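PDB 6IYT: type I modular polyketide synthase from Streptomyces albus subsp. albus, which probably transfers an ethylmalonyl extender unit from coenzyme A to the acyl carrier protein during salinomycin assembly, through its acyltransferase domain. Local coordinates for residues V145-V153 and F189-V198; P346-E354 and Y365-F376. All coordinates share one frame; numbering follows the deposited sequence.

In the fold
From the N terminus, contact 1 comes first: helices 144-158 and 181-200 pack against each other and close a stretch of 35 residues that includes helix 165-170. Contact 2 opens much later and closes a shorter excursion of 10 residues, bringing the turn after strand 347-348 against helix 363-371 and the short strand 374-375. The two loops follow one another in series, neither nested nor crossed, with centres about 24 Å apart and nearest atoms about 9 Å apart. Contact 1 joins helices within the larger, α/β-hydrolase-like part; contact 2 lies where strand 208-211 of that part's parallel sheet approaches the mixed sheet of the smaller subdomain, whose edge strand is 374-375.

Contact 1 (V145-V153 and F189-V198); sequences VFAARFAEV and FTVMVSLAAV
T190 O is gripped by two donors of S194, the backbone N-H and the hydroxyl OG at 2.8 Å, which reach it from opposite faces of its plane, while T190 itself meets V153 across the contact. The bond to T190 O satisfies the hydroxyl without a partner across the interface, where S194 OG is pressed against the backbone of F150, 3.1 Å from F150 CA. This is an obliquely antiparallel helix pair packed by knobs into holes: the axes of the two segments run 141° apart and approach to 8.3 Å, consistent with the small S194 and A197 on the facing side. S194 is itself a knob among F146, R149, F150 and V153, its OG turned back beside the backbone N by chi1 -57°. F146 and V153 are the reciprocal knobs. The F146 ring enters among V191, S194, L195 and V198 and sets CE1 3.5 Å from S194 CB, with V191 O at the ring edge; V153 CG1 reaches 3.6 Å from CE2 of the F189 ring, and its CG2 packs on CG1 of V193. Beyond the pair, helix 137-142 contacts F146 and F150, and helix 228-245 contacts F189. R149 first lays CG beside A197 CB and S194 CA, then bends at chi2 63°. Its guanidinium, with V153 CG2 over one face, toward its rim, holds E152 in plane through an NH2-OE1 salt bridge of 2.8 Å. R149 NE gives its N-H to a water that also lies at the in-plane edge, 2.9 Å away, and this water donates in turn to V193 O at 2.7 Å.

Contact 2 (P346-E354 and Y365-F376); sequences PLYSTVNGE and YWFENCRRPVSF
One backbone bond fixes the register: S375 N donates to T350 O at 2.8 Å, nearly straight at 168° and in the carbonyl plane, as the turn after strand 347-348 meets the chain leaving helix 363-371. S349 OG organises that turn. It accepts V351 N at 3.0 Å and N352 N at 3.2 Å, an ST turn and ST motif together, and donates to Y365 OH at 2.6 Å in the plane of the phenol ring. N352 brings ND2 to the edge of the same ring, its amide 69° from the ring plane. V351 fills the angle between tyrosine and helix by splitting its methyls: CG1, anti to the backbone N (chi1 -180°), lies 3.7 Å from E368 CB, whereas CG2 lies 3.6 Å from N369 CA and also touches the phenol oxygen. T350 runs alongside V374, OG1 3.6 Å from its CG1, and points CG2 at the edge of the F376 ring; its hydroxyl bonds to G211 O. A water joins V351 O to S375 OG. Y365 OH and N369 ND2 both bond E216 OE2; N369 ND2 also bonds S213 O, in the probable nucleophile elbow, and N369 OD1 accepts from R238 NH1, so both ends of the amide are held. With S349 supplying a proton to the phenol oxygen, Y365 can direct its own to the E216 carboxylate, and this chain of hydrogen bonds probably ties the turn to helix 215-223, next to that elbow.

Contact 1 (V145-V153 and F189-V198)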
loop_
_atom_site.group_PDB
_atom_site.type_symbol
_atom_site.label_atom_id
_atom_site.label_comp_id
_atom_site.label_asym_id
_atom_site.label_seq_id
_atom_site.Cartn_x
_atom_site.Cartn_y
_atom_site.Cartn_z
ATOM N N VAL A 145 1.476 -16.563 5.515
ATOM C CA VAL A 145 2.423 -15.479 5.821
ATOM C C VAL A 145 1.648 -14.221 6.272
ATOM O O VAL A 145 1.943 -13.615 7.329
ATOM C CB VAL A 145 3.278 -15.107 4.581
ATOM C CG1 VAL A 145 3.900 -13.741 4.781
ATOM C CG2 VAL A 145 4.357 -16.152 4.332
ATOM N N PHE A 146 0.601 -13.878 5.521
ATOM C CA PHE A 146 -0.232 -12.729 5.868
ATOM C C PHE A 146 -0.952 -12.963 7.193
ATOM O O PHE A 146 -0.960 -12.105 8.060
ATOM C CB PHE A 146 -1.231 -12.434 4.748
ATOM C CG PHE A 146 -2.117 -11.233 5.009
ATOM C CD1 PHE A 146 -1.605 -9.954 4.973
ATOM C CD2 PHE A 146 -3.441 -11.401 5.336
ATOM C CE1 PHE A 146 -2.424 -8.863 5.188
ATOM C CE2 PHE A 146 -4.268 -10.321 5.522
ATOM C CZ PHE A 146 -3.764 -9.045 5.409
ATOM N N ALA A 147 -1.541 -14.125 7.352
ATOM C CA ALA A 147 -2.322 -14.405 8.556
ATOM C C ALA A 147 -1.441 -14.379 9.817
ATOM O O ALA A 147 -1.879 -13.948 10.884
ATOM C CB ALA A 147 -3.024 -15.748 8.405
ATOM N N ALA A 148 -0.232 -14.934 9.719
ATOM C CA ALA A 148 0.692 -14.949 10.858
ATOM C C ALA A 148 1.059 -13.551 11.304
ATOM O O ALA A 148 1.142 -13.274 12.505
ATOM C CB ALA A 148 1.947 -15.728 10.508
ATOM N N ARG A 149 1.406 -12.695 10.343
ATOM C CA ARG A 149 1.784 -11.357 10.658
ATOM C C ARG A 149 0.602 -10.589 11.162
ATOM O O ARG A 149 0.714 -9.827 12.127
ATOM C CB ARG A 149 2.399 -10.669 9.459
ATOM C CG ARG A 149 2.881 -9.260 9.772
ATOM C CD ARG A 149 3.994 -9.262 10.812
ATOM N NE ARG A 149 4.704 -7.987 10.809
ATOM C CZ ARG A 149 5.371 -7.481 11.832
ATOM N NH1 ARG A 149 6.050 -6.359 11.667
ATOM N NH2 ARG A 149 5.455 -8.142 12.975
ATOM N N PHE A 150 -0.557 -10.838 10.561
ATOM C CA PHE A 150 -1.803 -10.184 10.988
ATOM C C PHE A 150 -2.137 -10.554 12.453
ATOM O O PHE A 150 -2.370 -9.686 13.251
ATOM C CB PHE A 150 -2.959 -10.554 10.021
ATOM C CG PHE A 150 -4.282 -9.884 10.335
ATOM C CD1 PHE A 150 -5.075 -10.326 11.391
ATOM C CD2 PHE A 150 -4.789 -8.901 9.497
ATOM C CE1 PHE A 150 -6.291 -9.726 11.652
ATOM C CE2 PHE A 150 -6.039 -8.348 9.722
ATOM C CZ PHE A 150 -6.769 -8.746 10.821
ATOM N N ALA A 151 -1.864 -11.805 12.835
ATOM C CA ALA A 151 -2.082 -12.238 14.218
ATOM C C ALA A 151 -1.172 -11.517 15.187
ATOM O O ALA A 151 -1.633 -11.079 16.259
ATOM C CB ALA A 151 -1.894 -13.742 14.342
ATOM N N GLU A 152 0.103 -11.355 14.820
ATOM C CA GLU A 152 1.072 -10.637 15.677
ATOM C C GLU A 152 0.621 -9.212 15.893
ATOM O O GLU A 152 0.699 -8.682 16.999
ATOM C CB GLU A 152 2.477 -10.618 15.049
ATOM C CG GLU A 152 3.073 -11.990 14.763
ATOM C CD GLU A 152 4.492 -11.917 14.164
ATOM O OE1 GLU A 152 4.905 -10.812 13.703
ATOM O OE2 GLU A 152 5.230 -12.941 14.252
ATOM N N VAL A 153 0.277 -8.538 14.802
ATOM C CA VAL A 153 -0.039 -7.134 14.876
ATOM C C VAL A 153 -1.401 -6.886 15.580
ATOM O O VAL A 153 -1.510 -6.031 16.441
ATOM C CB VAL A 153 -0.078 -6.525 13.489
ATOM C CG1 VAL A 153 -0.455 -5.054 13.589
ATOM C CG2 VAL A 153 1.276 -6.694 12.802
ATOM N N PHE A 189 -4.072 -0.065 10.054
ATOM C CA PHE A 189 -2.747 -0.273 10.568
ATOM C C PHE A 189 -2.347 -1.760 10.493
ATOM O O PHE A 189 -1.305 -2.091 9.964
ATOM C CB PHE A 189 -2.676 0.207 12.010
ATOM C CG PHE A 189 -1.447 -0.227 12.736
ATOM C CD1 PHE A 189 -0.276 0.504 12.628
ATOM C CD2 PHE A 189 -1.508 -1.221 13.658
ATOM C CE1 PHE A 189 0.864 0.150 13.338
ATOM C CE2 PHE A 189 -0.398 -1.574 14.394
ATOM C CZ PHE A 189 0.800 -0.875 14.235
ATOM N N THR A 190 -3.236 -2.638 10.936
ATOM C CA THR A 190 -2.930 -4.061 10.983
ATOM C C THR A 190 -2.785 -4.596 9.584
ATOM O O THR A 190 -1.823 -5.289 9.291
ATOM C CB THR A 190 -4.007 -4.866 11.745
ATOM O OG1 THR A 190 -5.225 -4.878 10.997
ATOM C CG2 THR A 190 -4.235 -4.263 13.041
ATOM N N VAL A 191 -3.647 -4.154 8.698
ATOM C CA VAL A 191 -3.623 -4.642 7.329
ATOM C C VAL A 191 -2.347 -4.143 6.594
ATOM O O VAL A 191 -1.651 -4.939 5.934
ATOM C CB VAL A 191 -4.879 -4.228 6.561
ATOM C CG1 VAL A 191 -4.678 -4.422 5.088
ATOM C CG2 VAL A 191 -6.082 -5.009 7.039
ATOM N N MET A 192 -1.979 -2.877 6.803
ATOM C CA MET A 192 -0.818 -2.282 6.056
ATOM C C MET A 192 0.509 -2.887 6.526
ATOM O O MET A 192 1.381 -3.243 5.721
ATOM C CB MET A 192 -0.792 -0.774 6.243
ATOM C CG MET A 192 -1.757 -0.040 5.356
ATOM S SD MET A 192 -1.509 1.759 5.390
ATOM C CE MET A 192 -1.806 2.137 7.085
ATOM N N VAL A 193 0.635 -3.078 7.814
ATOM C CA VAL A 193 1.822 -3.691 8.328
ATOM C C VAL A 193 1.918 -5.132 7.845
ATOM O O VAL A 193 3.008 -5.615 7.525
ATOM C CB VAL A 193 1.847 -3.644 9.876
ATOM C CG1 VAL A 193 3.013 -4.466 10.405
ATOM C CG2 VAL A 193 1.930 -2.197 10.378
ATOM N N SER A 194 0.793 -5.850 7.830
ATOM C CA SER A 194 0.828 -7.270 7.475
ATOM C C SER A 194 1.055 -7.487 5.990
ATOM O O SER A 194 1.652 -8.493 5.582
ATOM C CB SER A 194 -0.465 -7.970 7.888
ATOM O OG SER A 194 -0.689 -7.812 9.272
ATOM N N LEU A 195 0.589 -6.550 5.173
ATOM C CA LEU A 195 0.831 -6.624 3.736
ATOM C C LEU A 195 2.304 -6.452 3.401
ATOM O O LEU A 195 2.814 -7.098 2.494
ATOM C CB LEU A 195 -0.016 -5.616 2.965
ATOM C CG LEU A 195 -1.504 -5.846 2.864
ATOM C CD1 LEU A 195 -2.152 -4.660 2.169
ATOM C CD2 LEU A 195 -1.855 -7.118 2.123
ATOM N N ALA A 196 3.039 -5.738 4.238
ATOM C CA ALA A 196 4.492 -5.603 3.993
ATOM C C ALA A 196 5.208 -6.982 4.144
ATOM O O ALA A 196 6.147 -7.301 3.391
ATOM C CB ALA A 196 5.082 -4.593 4.920
ATOM N N ALA A 197 4.658 -7.863 4.980
ATOM C CA ALA A 197 5.221 -9.181 5.147
ATOM C C ALA A 197 5.009 -10.088 3.934
ATOM O O ALA A 197 5.782 -10.995 3.714
ATOM C CB ALA A 197 4.669 -9.848 6.399
ATOM N N VAL A 198 3.954 -9.844 3.155
ATOM C CA VAL A 198 3.716 -10.598 1.939
ATOM C C VAL A 198 4.833 -10.291 0.931
ATOM O O VAL A 198 5.402 -11.179 0.337
ATOM C CB VAL A 198 2.335 -10.257 1.331
ATOM C CG1 VAL A 198 2.177 -10.842 -0.056
ATOM C CG2 VAL A 198 1.226 -10.729 2.260
HETATM O O HOH W 1 5.412 -6.252 8.555
#

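Contact 2 (P346-E354 and Y365-F376)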
loop_
_atom_site.group_PDB
_atom_site.type_symbol
_atom_site.label_atom_id
_atom_site.label_comp_id
_atom_site.label_asym_id
_atom_site.label_seq_id
_atom_site.Cartn_x
_atom_site.Cartn_y
_atom_site.Cartn_z
ATOM N N PRO A 346 15.642 4.153 7.287
ATOM C CA PRO A 346 15.126 5.507 7.577
ATOM C C PRO A 346 13.646 5.681 7.277
ATOM O O PRO A 346 13.130 5.078 6.316
ATOM C CB PRO A 346 15.953 6.423 6.645
ATOM C CG PRO A 346 17.091 5.618 6.193
ATOM C CD PRO A 346 16.715 4.168 6.281
ATOM N N LEU A 347 13.055 6.721 7.897
ATOM C CA LEU A 347 11.666 7.125 7.637
ATOM C C LEU A 347 11.667 8.541 7.084
ATOM O O LEU A 347 12.275 9.426 7.678
ATOM C CB LEU A 347 10.839 7.060 8.932
ATOM C CG LEU A 347 9.350 7.426 8.948
ATOM C CD1 LEU A 347 8.728 7.297 7.577
ATOM C CD2 LEU A 347 8.582 6.549 9.936
ATOM N N TYR A 348 11.175 8.703 5.851
ATOM C CA TYR A 348 11.120 10.005 5.210
ATOM C C TYR A 348 9.842 10.718 5.642
ATOM O O TYR A 348 8.762 10.423 5.167
ATOM C CB TYR A 348 11.160 9.873 3.668
ATOM C CG TYR A 348 12.544 9.727 3.070
ATOM C CD1 TYR A 348 13.304 8.638 3.329
ATOM C CD2 TYR A 348 13.028 10.662 2.181
ATOM C CE1 TYR A 348 14.586 8.502 2.794
ATOM C CE2 TYR A 348 14.257 10.506 1.578
ATOM C CZ TYR A 348 15.014 9.392 1.862
ATOM O OH TYR A 348 16.242 9.202 1.240
ATOM N N SER A 349 9.971 11.654 6.564
ATOM C CA SER A 349 8.796 12.264 7.181
ATOM C C SER A 349 8.055 13.123 6.185
ATOM O O SER A 349 8.666 13.979 5.526
ATOM C CB SER A 349 9.212 13.134 8.377
ATOM O OG SER A 349 8.088 13.787 8.902
ATOM N N THR A 350 6.731 12.947 6.138
ATOM C CA THR A 350 5.831 13.859 5.387
ATOM C C THR A 350 5.242 14.948 6.285
ATOM O O THR A 350 4.396 15.757 5.849
ATOM C CB THR A 350 4.714 13.078 4.756
ATOM O OG1 THR A 350 4.004 12.348 5.779
ATOM C CG2 THR A 350 5.281 12.118 3.746
ATOM N N VAL A 351 5.768 15.037 7.503
ATOM C CA VAL A 351 5.414 16.080 8.429
ATOM C C VAL A 351 6.415 17.225 8.351
ATOM O O VAL A 351 6.025 18.369 8.224
ATOM C CB VAL A 351 5.394 15.525 9.865
ATOM C CG1 VAL A 351 5.020 16.588 10.857
ATOM C CG2 VAL A 351 4.459 14.345 9.945
ATOM N N ASN A 352 7.711 16.914 8.389
ATOM C CA ASN A 352 8.738 17.976 8.411
ATOM C C ASN A 352 9.753 17.874 7.278
ATOM O O ASN A 352 10.662 18.679 7.192
ATOM C CB ASN A 352 9.439 18.031 9.759
ATOM C CG ASN A 352 10.137 16.737 10.117
ATOM O OD1 ASN A 352 10.540 15.973 9.256
ATOM N ND2 ASN A 352 10.210 16.458 11.409
ATOM N N GLY A 353 9.616 16.849 6.440
ATOM C CA GLY A 353 10.408 16.752 5.226
ATOM C C GLY A 353 11.853 16.341 5.507
ATOM O O GLY A 353 12.699 16.315 4.584
ATOM N N GLU A 354 12.076 15.805 6.692
ATOM C CA GLU A 354 13.405 15.322 7.080
ATOM C C GLU A 354 13.534 13.842 6.821
ATOM O O GLU A 354 12.532 13.103 6.816
ATOM C CB GLU A 354 13.650 15.582 8.549
ATOM C CG GLU A 354 13.452 17.026 8.960
ATOM C CD GLU A 354 14.729 17.816 8.969
ATOM O OE1 GLU A 354 14.843 18.728 9.816
ATOM O OE2 GLU A 354 15.582 17.595 8.075
ATOM N N TYR A 365 5.954 14.724 18.033
ATOM C CA TYR A 365 5.896 14.326 16.605
ATOM C C TYR A 365 4.513 13.856 16.190
ATOM O O TYR A 365 4.030 14.245 15.153
ATOM C CB TYR A 365 6.903 13.254 16.296
ATOM C CG TYR A 365 6.976 12.948 14.838
ATOM C CD1 TYR A 365 7.750 13.733 13.982
ATOM C CD2 TYR A 365 6.177 11.964 14.281
ATOM C CE1 TYR A 365 7.744 13.519 12.613
ATOM C CE2 TYR A 365 6.118 11.780 12.908
ATOM C CZ TYR A 365 6.992 12.466 12.097
ATOM O OH TYR A 365 6.905 12.314 10.751
ATOM N N TRP A 366 3.875 13.025 17.002
ATOM C CA TRP A 366 2.586 12.496 16.646
ATOM C C TRP A 366 1.476 13.549 16.710
ATOM O O TRP A 366 0.573 13.526 15.877
ATOM C CB TRP A 366 2.237 11.281 17.462
ATOM C CG TRP A 366 3.140 10.130 17.180
ATOM C CD1 TRP A 366 4.086 9.609 18.019
ATOM C CD2 TRP A 366 3.329 9.487 15.914
ATOM N NE1 TRP A 366 4.853 8.695 17.362
ATOM C CE2 TRP A 366 4.449 8.633 16.049
ATOM C CE3 TRP A 366 2.755 9.653 14.654
ATOM C CZ2 TRP A 366 4.932 7.876 15.004
ATOM C CZ3 TRP A 366 3.222 8.865 13.596
ATOM C CH2 TRP A 366 4.281 7.974 13.785
ATOM N N PHE A 367 1.682 14.609 17.505
ATOM C CA PHE A 367 0.837 15.770 17.378
ATOM C C PHE A 367 1.049 16.485 16.037
ATOM O O PHE A 367 0.104 16.760 15.333
ATOM C CB PHE A 367 1.036 16.759 18.501
ATOM C CG PHE A 367 0.246 18.025 18.308
ATOM C CD1 PHE A 367 -1.127 18.009 18.454
ATOM C CD2 PHE A 367 0.843 19.146 17.782
ATOM C CE1 PHE A 367 -1.886 19.139 18.150
ATOM C CE2 PHE A 367 0.102 20.313 17.532
ATOM C CZ PHE A 367 -1.269 20.294 17.704
ATOM N N GLU A 368 2.299 16.772 15.689
ATOM C CA GLU A 368 2.587 17.441 14.418
ATOM C C GLU A 368 2.079 16.607 13.242
ATOM O O GLU A 368 1.542 17.144 12.270
ATOM C CB GLU A 368 4.084 17.680 14.278
ATOM C CG GLU A 368 4.662 18.686 15.270
ATOM C CD GLU A 368 4.102 20.077 15.090
ATOM O OE1 GLU A 368 4.149 20.593 13.937
ATOM O OE2 GLU A 368 3.674 20.686 16.121
ATOM N N ASN A 369 2.226 15.291 13.339
ATOM C CA ASN A 369 1.744 14.397 12.275
ATOM C C ASN A 369 0.244 14.569 11.993
ATOM O O ASN A 369 -0.166 14.556 10.831
ATOM C CB ASN A 369 2.074 12.965 12.622
ATOM C CG ASN A 369 1.324 11.965 11.783
ATOM O OD1 ASN A 369 0.190 11.549 12.142
ATOM N ND2 ASN A 369 1.963 11.479 10.754
ATOM N N CYS A 370 -0.568 14.816 13.026
ATOM C CA CYS A 370 -1.992 14.994 12.787
ATOM C C CYS A 370 -2.434 16.440 12.646
ATOM O O CYS A 370 -3.503 16.703 12.135
ATOM C CB CYS A 370 -2.821 14.272 13.814
ATOM S SG CYS A 370 -2.767 14.931 15.473
ATOM N N ARG A 371 -1.535 17.371 12.922
ATOM C CA ARG A 371 -1.843 18.813 12.788
ATOM C C ARG A 371 -1.405 19.398 11.477
ATOM O O ARG A 371 -2.128 20.209 10.876
ATOM C CB ARG A 371 -1.214 19.596 13.954
ATOM C CG ARG A 371 -1.320 21.107 13.813
ATOM C CD ARG A 371 -2.756 21.599 13.878
ATOM N NE ARG A 371 -2.868 23.048 13.610
ATOM C CZ ARG A 371 -2.977 23.604 12.396
ATOM N NH1 ARG A 371 -3.160 24.923 12.294
ATOM N NH2 ARG A 371 -2.884 22.885 11.284
ATOM N N ARG A 372 -0.212 19.064 11.041
ATOM C CA ARG A 372 0.350 19.682 9.841
ATOM C C ARG A 372 -0.212 19.046 8.590
ATOM O O ARG A 372 -0.393 17.832 8.539
ATOM C CB ARG A 372 1.846 19.563 9.840
ATOM C CG ARG A 372 2.499 20.140 11.086
ATOM C CD ARG A 372 2.899 21.607 10.895
ATOM N NE ARG A 372 1.823 22.539 11.212
ATOM C CZ ARG A 372 1.572 23.014 12.438
ATOM N NH1 ARG A 372 0.615 23.922 12.621
ATOM N NH2 ARG A 372 2.253 22.572 13.476
ATOM N N PRO A 373 -0.365 19.840 7.534
ATOM C CA PRO A 373 -0.580 19.274 6.182
ATOM C C PRO A 373 0.469 18.252 5.812
ATOM O O PRO A 373 1.643 18.376 6.195
ATOM C CB PRO A 373 -0.489 20.508 5.254
ATOM C CG PRO A 373 0.205 21.554 6.069
ATOM C CD PRO A 373 -0.204 21.304 7.493
ATOM N N VAL A 374 0.049 17.237 5.096
ATOM C CA VAL A 374 0.937 16.159 4.672
ATOM C C VAL A 374 1.714 16.611 3.434
ATOM O O VAL A 374 1.152 16.728 2.336
ATOM C CB VAL A 374 0.130 14.879 4.365
ATOM C CG1 VAL A 374 1.067 13.684 4.167
ATOM C CG2 VAL A 374 -0.855 14.581 5.485
ATOM N N SER A 375 3.025 16.662 3.565
ATOM C CA SER A 375 3.876 17.056 2.467
ATOM C C SER A 375 4.358 15.845 1.700
ATOM O O SER A 375 5.517 15.507 1.752
ATOM C CB SER A 375 5.073 17.846 2.985
ATOM O OG SER A 375 4.641 19.016 3.603
ATOM N N PHE A 376 3.466 15.168 0.998
ATOM C CA PHE A 376 3.857 13.885 0.404
ATOM C C PHE A 376 4.600 14.104 -0.953
ATOM O O PHE A 376 5.687 13.559 -1.158
ATOM C CB PHE A 376 2.619 12.980 0.236
ATOM C CG PHE A 376 2.914 11.645 -0.391
ATOM C CD1 PHE A 376 3.532 10.640 0.346
ATOM C CD2 PHE A 376 2.620 11.410 -1.706
ATOM C CE1 PHE A 376 3.779 9.395 -0.229
ATOM C CE2 PHE A 376 2.867 10.176 -2.293
ATOM C CZ PHE A 376 3.449 9.169 -1.543
HETATM O O HOH W 2 4.075 19.071 6.299
#